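Long-range contacts in cytochrome b5 reductase 4 (Homo sapiens, PDB 3LF5), which probably passes electrons from NADH by way of flavin to the heme of its cytochrome b5 domain, the part of the protein described here: residues Leu13-Lys19 / Met48-Asp54; Lys18-Cys22 / Ser34-Glu38. All blocks are in the same frame, centred on the assembly; numbering follows the deposited sequence. Where two conformers were deposited one is given.

Contact 1 of 2, residues Leu13-Lys19 / Met48-Asp54; sequences LKKHNKK and MRAAGSD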
ATOM      1  N   LEU A  13       4.530  -6.814  -6.228  1.00 10.09           N
ATOM      2  CA  LEU A  13       4.769  -5.409  -5.884  1.00  9.23           C
ATOM      3  C   LEU A  13       4.871  -5.202  -4.384  1.00  9.61           C
ATOM      4  O   LEU A  13       5.759  -4.507  -3.892  1.00  9.73           O
ATOM      5  CB  LEU A  13       3.642  -4.530  -6.462  1.00  9.64           C
ATOM      6  CG  LEU A  13       3.749  -3.018  -6.196  1.00 11.26           C
ATOM      7  CD1 LEU A  13       4.968  -2.411  -6.893  1.00 14.63           C
ATOM      8  CD2 LEU A  13       2.444  -2.328  -6.663  1.00 13.61           C
ATOM      9  N   LYS A  14       3.944  -5.826  -3.659  1.00 10.40           N
ATOM     10  CA  LYS A  14       3.880  -5.587  -2.218  0.50 11.08           C
ATOM     11  C   LYS A  14       5.059  -6.152  -1.437  1.00 12.13           C
ATOM     12  O   LYS A  14       5.289  -5.733  -0.306  1.00 13.49           O
ATOM     13  CB  LYS A  14       2.597  -6.136  -1.635  0.50 11.55           C
ATOM     14  CG  LYS A  14       1.390  -5.450  -2.116  0.50 12.30           C
ATOM     15  CD  LYS A  14       0.142  -6.214  -1.707  0.50 12.24           C
ATOM     16  CE  LYS A  14       0.048  -6.420  -0.205  0.50 12.40           C
ATOM     17  NZ  LYS A  14      -0.155  -5.108   0.462  0.50 13.04           N
ATOM     18  N   LYS A  15       5.837  -7.057  -2.036  1.00 12.31           N
ATOM     19  CA  LYS A  15       7.055  -7.555  -1.389  1.00 13.89           C
ATOM     20  C   LYS A  15       8.126  -6.464  -1.280  1.00 13.09           C
ATOM     21  O   LYS A  15       9.032  -6.524  -0.447  1.00 15.24           O
ATOM     22  CB  LYS A  15       7.654  -8.703  -2.198  1.00 15.35           C
ATOM     23  CG  LYS A  15       6.798  -9.935  -2.281  1.00 18.65           C
ATOM     24  CD  LYS A  15       7.421 -10.955  -3.228  1.00 24.70           C
ATOM     25  CE  LYS A  15       6.604 -12.237  -3.282  1.00 28.72           C
ATOM     26  NZ  LYS A  15       5.283 -12.071  -3.948  1.00 33.12           N
ATOM     27  N   HIS A  16       8.053  -5.481  -2.161  1.00 11.55           N
ATOM     28  CA  HIS A  16       9.079  -4.453  -2.264  1.00 11.31           C
ATOM     29  C   HIS A  16       8.601  -3.193  -1.558  1.00 10.85           C
ATOM     30  O   HIS A  16       8.331  -2.153  -2.179  1.00 11.04           O
ATOM     31  CB  HIS A  16       9.407  -4.221  -3.737  1.00 11.04           C
ATOM     32  CG  HIS A  16       9.803  -5.467  -4.439  1.00 11.64           C
ATOM     33  ND1 HIS A  16      11.113  -5.883  -4.552  1.00 14.30           N
ATOM     34  CD2 HIS A  16       9.053  -6.408  -5.048  1.00 13.07           C
ATOM     35  CE1 HIS A  16      11.145  -7.034  -5.202  1.00 14.39           C
ATOM     36  NE2 HIS A  16       9.906  -7.363  -5.526  1.00 14.88           N
ATOM     37  N   ASN A  17       8.479  -3.304  -0.237  1.00 11.58           N
ATOM     38  CA  ASN A  17       7.841  -2.261   0.573  1.00 12.18           C
ATOM     39  C   ASN A  17       8.780  -1.744   1.659  1.00 13.02           C
ATOM     40  O   ASN A  17       8.311  -1.225   2.671  1.00 14.03           O
ATOM     41  CB  ASN A  17       6.508  -2.748   1.164  1.00 12.50           C
ATOM     42  CG  ASN A  17       6.701  -3.864   2.176  1.00 12.85           C
ATOM     43  OD1 ASN A  17       7.768  -4.456   2.243  1.00 14.27           O
ATOM     44  ND2 ASN A  17       5.676  -4.146   2.960  1.00 16.59           N
ATOM     45  N   LYS A  18      10.093  -1.911   1.452  1.00 14.60           N
ATOM     46  CA  LYS A  18      11.093  -1.500   2.434  1.00 15.06           C
ATOM     47  C   LYS A  18      11.987  -0.462   1.802  1.00 15.29           C
ATOM     48  O   LYS A  18      12.143  -0.432   0.588  1.00 15.54           O
ATOM     49  CB  LYS A  18      11.913  -2.690   2.919  1.00 16.95           C
ATOM     50  CG  LYS A  18      11.109  -3.832   3.491  1.00 20.69           C
ATOM     51  CD  LYS A  18      10.307  -3.406   4.701  1.00 24.21           C
ATOM     52  CE  LYS A  18       9.699  -4.619   5.454  1.00 27.43           C
ATOM     53  NZ  LYS A  18       8.827  -5.500   4.620  1.00 28.34           N
ATOM     54  N   LYS A  19      12.584   0.392   2.612  1.00 15.49           N
ATOM     55  CA  LYS A  19      13.392   1.463   2.041  1.00 16.48           C
ATOM     56  C   LYS A  19      14.493   1.003   1.090  1.00 16.01           C
ATOM     57  O   LYS A  19      14.703   1.619   0.030  1.00 16.41           O
ATOM     58  CB  LYS A  19      13.975   2.315   3.151  1.00 18.13           C
ATOM     59  CG  LYS A  19      14.533   3.616   2.629  1.00 20.58           C
ATOM     60  CD  LYS A  19      14.983   4.526   3.743  1.00 23.01           C
ATOM     61  CE  LYS A  19      13.811   5.160   4.455  1.00 23.61           C
ATOM     62  NZ  LYS A  19      14.255   6.252   5.315  1.00 24.87           N
ATOM     63  N   MET A  48       8.134   6.830   0.935  1.00 12.75           N
ATOM     64  CA  MET A  48       7.772   5.560   1.557  1.00 13.41           C
ATOM     65  C   MET A  48       6.278   5.370   1.799  1.00 13.41           C
ATOM     66  O   MET A  48       5.837   4.241   1.985  1.00 13.87           O
ATOM     67  CB  MET A  48       8.503   5.391   2.897  1.00 13.70           C
ATOM     68  CG  MET A  48       9.962   4.996   2.709  1.00 14.54           C
ATOM     69  SD  MET A  48      10.203   3.358   1.978  1.00 15.78           S
ATOM     70  CE  MET A  48       9.485   2.280   3.227  1.00 18.88           C
ATOM     71  N   ARG A  49       5.477   6.441   1.781  1.00 13.02           N
ATOM     72  CA  ARG A  49       4.039   6.305   1.899  1.00 13.38           C
ATOM     73  C   ARG A  49       3.485   5.419   0.803  1.00 12.37           C
ATOM     74  O   ARG A  49       2.429   4.808   0.988  1.00 14.64           O
ATOM     75  CB  ARG A  49       3.361   7.666   1.835  1.00 13.54           C
ATOM     76  CG  ARG A  49       3.666   8.539   3.044  1.00 15.69           C
ATOM     77  CD  ARG A  49       3.128   9.911   2.828  1.00 17.90           C
ATOM     78  NE  ARG A  49       1.675   9.914   2.867  1.00 19.06           N
ATOM     79  CZ  ARG A  49       0.929  10.962   2.555  1.00 19.64           C
ATOM     80  NH1 ARG A  49       1.491  12.106   2.193  1.00 22.15           N
ATOM     81  NH2 ARG A  49      -0.384  10.855   2.604  1.00 21.82           N
ATOM     82  N   ALA A  50       4.177   5.345  -0.336  1.00 11.59           N
ATOM     83  CA  ALA A  50       3.724   4.570  -1.491  1.00 12.10           C
ATOM     84  C   ALA A  50       4.478   3.258  -1.643  1.00 11.56           C
ATOM     85  O   ALA A  50       4.265   2.554  -2.607  1.00 12.03           O
ATOM     86  CB  ALA A  50       3.820   5.398  -2.789  1.00 12.88           C
ATOM     87  N   ALA A  51       5.323   2.884  -0.684  1.00 11.79           N
ATOM     88  CA  ALA A  51       6.176   1.706  -0.838  1.00 11.69           C
ATOM     89  C   ALA A  51       5.355   0.445  -1.083  1.00 11.48           C
ATOM     90  O   ALA A  51       4.400   0.161  -0.356  1.00 11.83           O
ATOM     91  CB  ALA A  51       7.024   1.524   0.411  1.00 13.07           C
ATOM     92  N   GLY A  52       5.714  -0.312  -2.112  1.00 10.33           N
ATOM     93  CA  GLY A  52       5.051  -1.553  -2.401  1.00 11.16           C
ATOM     94  C   GLY A  52       3.619  -1.387  -2.840  1.00 11.31           C
ATOM     95  O   GLY A  52       2.813  -2.294  -2.643  1.00 13.50           O
ATOM     96  N   SER A  53       3.279  -0.247  -3.436  1.00 11.36           N
ATOM     97  CA  SER A  53       1.878   0.048  -3.752  1.00 12.06           C
ATOM     98  C   SER A  53       1.757   0.879  -5.002  1.00 11.01           C
ATOM     99  O   SER A  53       2.742   1.357  -5.575  1.00 10.92           O
ATOM    100  CB  SER A  53       1.219   0.833  -2.613  1.00 14.29           C
ATOM    101  OG  SER A  53       1.498   2.211  -2.733  1.00 18.40           O
ATOM    102  N   ASP A  54       0.508   1.117  -5.396  1.00 11.77           N
ATOM    103  CA  ASP A  54       0.226   2.087  -6.430  0.50 11.59           C
ATOM    104  C   ASP A  54       0.251   3.481  -5.829  1.00 11.38           C
ATOM    105  O   ASP A  54      -0.621   3.858  -5.022  1.00 13.85           O
ATOM    106  CB  ASP A  54      -1.121   1.797  -7.087  0.50 12.21           C
ATOM    107  CG  ASP A  54      -1.272   2.505  -8.389  0.50 14.42           C
ATOM    108  OD1 ASP A  54      -1.322   3.745  -8.363  0.50 14.68           O
ATOM    109  OD2 ASP A  54      -1.304   1.823  -9.435  0.50 17.82           O
TER

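Contact 2 of 2, residues Lys18-Cys22 / Ser34-Glu38; sequences KKDDC and SPYME. With HEM (protoporphyrin IX containing Fe), chain C.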
ATOM      1  N   LYS A  18      10.093  -1.911   1.452  1.00 14.60           N
ATOM      2  CA  LYS A  18      11.093  -1.500   2.434  1.00 15.06           C
ATOM      3  C   LYS A  18      11.987  -0.462   1.802  1.00 15.29           C
ATOM      4  O   LYS A  18      12.143  -0.432   0.588  1.00 15.54           O
ATOM      5  CB  LYS A  18      11.913  -2.690   2.919  1.00 16.95           C
ATOM      6  CG  LYS A  18      11.109  -3.832   3.491  1.00 20.69           C
ATOM      7  CD  LYS A  18      10.307  -3.406   4.701  1.00 24.21           C
ATOM      8  CE  LYS A  18       9.699  -4.619   5.454  1.00 27.43           C
ATOM      9  NZ  LYS A  18       8.827  -5.500   4.620  1.00 28.34           N
ATOM     10  N   LYS A  19      12.584   0.392   2.612  1.00 15.49           N
ATOM     11  CA  LYS A  19      13.392   1.463   2.041  1.00 16.48           C
ATOM     12  C   LYS A  19      14.493   1.003   1.090  1.00 16.01           C
ATOM     13  O   LYS A  19      14.703   1.619   0.030  1.00 16.41           O
ATOM     14  CB  LYS A  19      13.975   2.315   3.151  1.00 18.13           C
ATOM     15  CG  LYS A  19      14.533   3.616   2.629  1.00 20.58           C
ATOM     16  CD  LYS A  19      14.983   4.526   3.743  1.00 23.01           C
ATOM     17  CE  LYS A  19      13.811   5.160   4.455  1.00 23.61           C
ATOM     18  NZ  LYS A  19      14.255   6.252   5.315  1.00 24.87           N
ATOM     19  N   ASP A  20      15.151  -0.096   1.433  1.00 16.77           N
ATOM     20  CA  ASP A  20      16.226  -0.615   0.602  1.00 17.62           C
ATOM     21  C   ASP A  20      15.749  -1.469  -0.567  1.00 16.17           C
ATOM     22  O   ASP A  20      16.587  -1.908  -1.369  1.00 16.79           O
ATOM     23  CB  ASP A  20      17.250  -1.405   1.449  1.00 19.50           C
ATOM     24  CG  ASP A  20      16.717  -2.758   1.970  1.00 24.06           C
ATOM     25  OD1 ASP A  20      17.567  -3.586   2.374  1.00 30.86           O
ATOM     26  OD2 ASP A  20      15.490  -3.002   2.038  1.00 30.47           O
ATOM     27  N   ASP A  21      14.439  -1.715  -0.658  1.00 15.13           N
ATOM     28  CA  ASP A  21      13.861  -2.518  -1.722  1.00 14.42           C
ATOM     29  C   ASP A  21      12.422  -2.056  -1.889  1.00 13.56           C
ATOM     30  O   ASP A  21      11.469  -2.675  -1.406  1.00 13.98           O
ATOM     31  CB  ASP A  21      13.937  -4.002  -1.392  1.00 15.62           C
ATOM     32  CG  ASP A  21      13.487  -4.889  -2.535  1.00 17.35           C
ATOM     33  OD1 ASP A  21      13.233  -4.395  -3.643  1.00 18.53           O
ATOM     34  OD2 ASP A  21      13.449  -6.115  -2.314  1.00 24.39           O
ATOM     35  N   CYS A  22      12.292  -0.916  -2.563  1.00 11.63           N
ATOM     36  CA  CYS A  22      11.057  -0.169  -2.627  1.00 11.28           C
ATOM     37  C   CYS A  22      10.615  -0.027  -4.057  1.00 11.08           C
ATOM     38  O   CYS A  22      11.268   0.668  -4.838  1.00 11.94           O
ATOM     39  CB  CYS A  22      11.252   1.242  -2.055  1.00 12.42           C
ATOM     40  SG  CYS A  22       9.728   2.189  -1.909  1.00 14.36           S
ATOM     41  N   SER A  34      14.295   2.638  -4.743  1.00 11.07           N
ATOM     42  CA  SER A  34      15.317   2.628  -3.701  0.50 11.56           C
ATOM     43  C   SER A  34      16.531   3.506  -4.018  1.00 12.33           C
ATOM     44  O   SER A  34      16.970   4.220  -3.129  1.00 12.76           O
ATOM     45  CB  SER A  34      15.735   1.217  -3.313  0.50 11.66           C
ATOM     46  OG  SER A  34      14.715   0.616  -2.555  0.50 10.74           O
ATOM     47  N   PRO A  35      17.038   3.539  -5.269  1.00 12.08           N
ATOM     48  CA  PRO A  35      18.168   4.453  -5.526  1.00 12.76           C
ATOM     49  C   PRO A  35      17.804   5.939  -5.546  1.00 11.97           C
ATOM     50  O   PRO A  35      18.665   6.796  -5.387  1.00 13.52           O
ATOM     51  CB  PRO A  35      18.699   4.023  -6.902  1.00 13.50           C
ATOM     52  CG  PRO A  35      17.838   2.971  -7.374  1.00 16.44           C
ATOM     53  CD  PRO A  35      16.794   2.624  -6.391  1.00 12.51           C
ATOM     54  N   TYR A  36      16.524   6.233  -5.710  1.00 11.41           N
ATOM     55  CA  TYR A  36      16.034   7.610  -5.752  1.00 11.37           C
ATOM     56  C   TYR A  36      15.733   8.150  -4.348  1.00 10.59           C
ATOM     57  O   TYR A  36      15.616   9.368  -4.170  1.00 11.71           O
ATOM     58  CB  TYR A  36      14.754   7.688  -6.613  1.00 10.93           C
ATOM     59  CG  TYR A  36      14.216   9.106  -6.812  1.00 10.37           C
ATOM     60  CD1 TYR A  36      15.013  10.090  -7.382  1.00 10.69           C
ATOM     61  CD2 TYR A  36      12.949   9.455  -6.387  1.00 10.61           C
ATOM     62  CE1 TYR A  36      14.539  11.391  -7.516  1.00 11.45           C
ATOM     63  CE2 TYR A  36      12.498  10.714  -6.529  1.00 11.06           C
ATOM     64  CZ  TYR A  36      13.282  11.697  -7.083  1.00 12.09           C
ATOM     65  OH  TYR A  36      12.812  12.991  -7.194  1.00 13.34           O
ATOM     66  N   MET A  37      15.569   7.254  -3.368  1.00 12.33           N
ATOM     67  CA  MET A  37      15.175   7.655  -2.021  1.00 14.11           C
ATOM     68  C   MET A  37      15.963   8.838  -1.502  1.00 14.17           C
ATOM     69  O   MET A  37      15.369   9.786  -0.977  1.00 14.59           O
ATOM     70  CB  MET A  37      15.375   6.491  -1.047  1.00 15.88           C
ATOM     71  CG  MET A  37      14.219   5.601  -0.916  1.00 18.05           C
ATOM     72  SD  MET A  37      12.825   6.288  -0.004  1.00 16.18           S
ATOM     73  CE  MET A  37      11.715   5.038  -0.623  1.00 19.66           C
ATOM     74  N   GLU A  38      17.287   8.769  -1.631  1.00 13.47           N
ATOM     75  CA  GLU A  38      18.151   9.783  -1.035  1.00 15.34           C
ATOM     76  C   GLU A  38      18.084  11.135  -1.764  1.00 14.36           C
ATOM     77  O   GLU A  38      18.574  12.124  -1.229  1.00 16.96           O
ATOM     78  CB  GLU A  38      19.593   9.283  -0.989  1.00 15.89           C
ATOM     79  CG  GLU A  38      20.266   9.225  -2.337  1.00 18.19           C
ATOM     80  CD  GLU A  38      21.751   8.957  -2.222  1.00 22.23           C
ATOM     81  OE1 GLU A  38      22.483   9.848  -1.742  1.00 25.75           O
ATOM     82  OE2 GLU A  38      22.183   7.863  -2.610  1.00 24.17           O
TER
HETATM   83  CHA HEM C   1       8.575  17.097  -4.275  0.50  9.55           C
HETATM   84  CHB HEM C   1       5.779  13.860  -1.999  0.50  8.74           C
HETATM   85  CHC HEM C   1       6.739  10.596  -5.378  0.50  9.14           C
HETATM   86  CHD HEM C   1       9.674  13.728  -7.545  0.50  9.37           C
HETATM   87  C1A HEM C   1       7.740  16.489  -3.379  0.50 10.41           C
HETATM   88  C2A HEM C   1       7.155  17.096  -2.220  0.50 10.22           C
HETATM   89  C3A HEM C   1       6.403  16.217  -1.587  0.50  8.92           C
HETATM   90  C4A HEM C   1       6.477  14.988  -2.335  0.50  8.82           C
HETATM   91  CMA HEM C   1       5.557  16.422  -0.311  0.50  9.90           C
HETATM   92  CAA HEM C   1       7.376  18.549  -1.819  0.50 10.46           C
HETATM   93  CBA HEM C   1       6.186  19.257  -2.442  0.50 12.26           C
HETATM   94  CGA HEM C   1       5.977  20.628  -1.908  0.50 14.50           C
HETATM   95  O1A HEM C   1       5.227  21.322  -2.631  0.50 15.26           O
HETATM   96  O2A HEM C   1       6.533  21.007  -0.832  0.50 14.54           O
HETATM   97  C1B HEM C   1       5.731  12.713  -2.742  0.50  9.19           C
HETATM   98  C2B HEM C   1       4.941  11.539  -2.446  0.50  9.47           C
HETATM   99  C3B HEM C   1       5.205  10.632  -3.379  0.50  9.14           C
HETATM  100  C4B HEM C   1       6.166  11.211  -4.303  0.50  8.80           C
HETATM  101  CMB HEM C   1       3.986  11.397  -1.252  0.50 10.73           C
HETATM  102  CAB HEM C   1       4.581   9.223  -3.469  0.50 10.18           C
HETATM  103  CBB HEM C   1       4.261   8.683  -4.651  0.50 11.73           C
HETATM  104  C1C HEM C   1       7.683  11.133  -6.204  0.50  9.31           C
HETATM  105  C2C HEM C   1       8.389  10.482  -7.284  0.50  9.09           C
HETATM  106  C3C HEM C   1       9.178  11.383  -7.851  0.50  9.59           C
HETATM  107  C4C HEM C   1       9.017  12.610  -7.172  0.50  9.81           C
HETATM  108  CMC HEM C   1       8.247   9.025  -7.713  0.50  8.20           C
HETATM  109  CAC HEM C   1      10.158  11.255  -9.018  0.50 11.43           C
HETATM  110  CBC HEM C   1       9.846  10.528 -10.071  0.50 13.69           C
HETATM  111  C1D HEM C   1       9.551  14.945  -6.957  0.50  9.30           C
HETATM  112  C2D HEM C   1      10.048  16.158  -7.536  0.50 11.06           C
HETATM  113  C3D HEM C   1       9.720  17.223  -6.511  0.50 10.29           C
HETATM  114  C4D HEM C   1       9.052  16.538  -5.426  0.50 10.06           C
HETATM  115  CMD HEM C   1      10.760  16.305  -8.892  0.50 11.41           C
HETATM  116  CAD HEM C   1       9.993  18.722  -6.671  0.50  9.80           C
HETATM  117  CBD HEM C   1       8.931  19.346  -7.591  0.50 12.11           C
HETATM  118  CGD HEM C   1       9.286  20.821  -7.697  0.50 15.64           C
HETATM  119  O1D HEM C   1      10.448  21.145  -8.040  0.50 17.05           O
HETATM  120  O2D HEM C   1       8.391  21.653  -7.411  0.50 20.00           O
HETATM  121  NA  HEM C   1       7.312  15.175  -3.417  0.50  9.43           N
HETATM  122  NB  HEM C   1       6.467  12.494  -3.879  0.50  7.79           N
HETATM  123  NC  HEM C   1       8.095  12.448  -6.169  0.50  9.53           N
HETATM  124  ND  HEM C   1       8.972  15.188  -5.741  0.50 10.08           N
HETATM  125 FE   HEM C   1       7.717  13.812  -4.830  0.50  9.46          FE
HETATM  126  O   HOH W   1      16.935   3.291  -0.388  1.00 24.51           O

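Contact 1 of 2, residues Leu13-Lys19 / Met48-Asp54
Gly-52 packs against the end of helix 10-15, and it is here that the two segments lie closest. Its CA approaches Leu-13 O at 3.4 Å in a C-H...O contact, and its own carbonyl oxygen receives a second one from Lys-14 CA at 3.5 Å. With phi at 67°, in the type II turn from Ala-50 to Ser-53, Gly-52 brings its CA close to the backbone of Asn-17. Leu-13 packs on the buried flank: its CG, anti to the backbone nitrogen (chi1 -180°), lies against the Gly-52 carbonyl, and CD2 continues alongside the backbone of Ser-53, 3.7 Å from its C atom. Ser-53 itself turns back into its own segment, where OG bonds to Ala-50 O from above the carbonyl plane and braces the turn.

Toward Lys-19 the packing thins out. Met-48 bends at chi2 and chi3 and lays its CE methyl against the backbone, 3.7 Å from Asn-17 O, while SD rests against Lys-19 CA. The lysine chain runs on to a salt bridge with Glu-44. On this outer side Lys-18 NZ reaches back to Asn-17 OD1 (2.8 Å), and a second subunit supplies Lys-14, whose NZ bonds to Asn-17 O.

The contact thus joins the end of helix 10-15 and strand 17-18 to the turns between helix 44-48 and strand 53-54, within the cytochrome b5-like domain. Strand 21-26 lies beside both segments, with Trp-23 bonded through its backbone to His-16 and Gly-52, and Ala-50 reaches the heme.

Contact 2 of 2, residues Lys18-Cys22 / Ser34-Glu38
Ser-34 points its hydroxyl into the turn Lys-18 to Asp-21, where, in the conformer described, OG makes two hydrogen bonds. It donates to Lys-19 O at 2.8 Å, arriving well above the carbonyl plane (41° out of it), and accepts the backbone N-H of Cys-22 at 2.9 Å along a bent path of 135°. The hydroxyl sits anti to the serine's own carbonyl carbon (chi1 -74°), which directs it at the type I turn, while Ser-34 O accepts a hydrogen bond from a water that also donates to Lys-19 O. The same lysine oxygen therefore receives both the hydroxyl and the water.

Beside this polar grip, Met-37 forms the apolar half. Its CG and SD pass obliquely across the lysine chain, each 4.1 Å from Lys-19 CG, and the chain, bent at chi2, ends with CE 3.7 Å from Cys-22 SG. The thioether thus bridges from the exposed lysine to the buried cysteine.

Tyr-36 takes a different course and meets the heme as part of the pocket of this cytochrome b5-like domain: OH comes within 3.2 Å of the meso carbon CHD, and CE2 lies 3.5 Å from CAC, with the ring set obliquely to that vinyl carbon.

The contact ties the turn between strands 17-18 and 21-26 to the loop that follows strand 29-32. Cys-22 is bonded through its backbone to Val-33, and helix 44-48 packs on the loop through Glu-44, Leu-47 and Met-48.

Contacts 1 and 2 set out from the same part of the chain, sharing Lys-18 and Lys-19, and both reach strand 21-26. Contact 1 lies mostly at the surface, where a second subunit approaches, and relies on close backbone packing, C-H...O contacts and the Met-48 thioether; contact 2 is partly buried and has direct hydrogen bonds, centred on one serine hydroxyl, together with a bridging water. Sulfur joins them: Met-48 SD lies 3.4 Å from Met-37 CE, and Cys-22 SG is 3.6 Å from Ala-51 CB. A polar link, probably a hydrogen bond, runs from His-16 ND1 to Asp-21 OD1. Each has a heme-pocket residue in one segment, Ala-50 and Tyr-36 respectively, though neither meets the opposite segment.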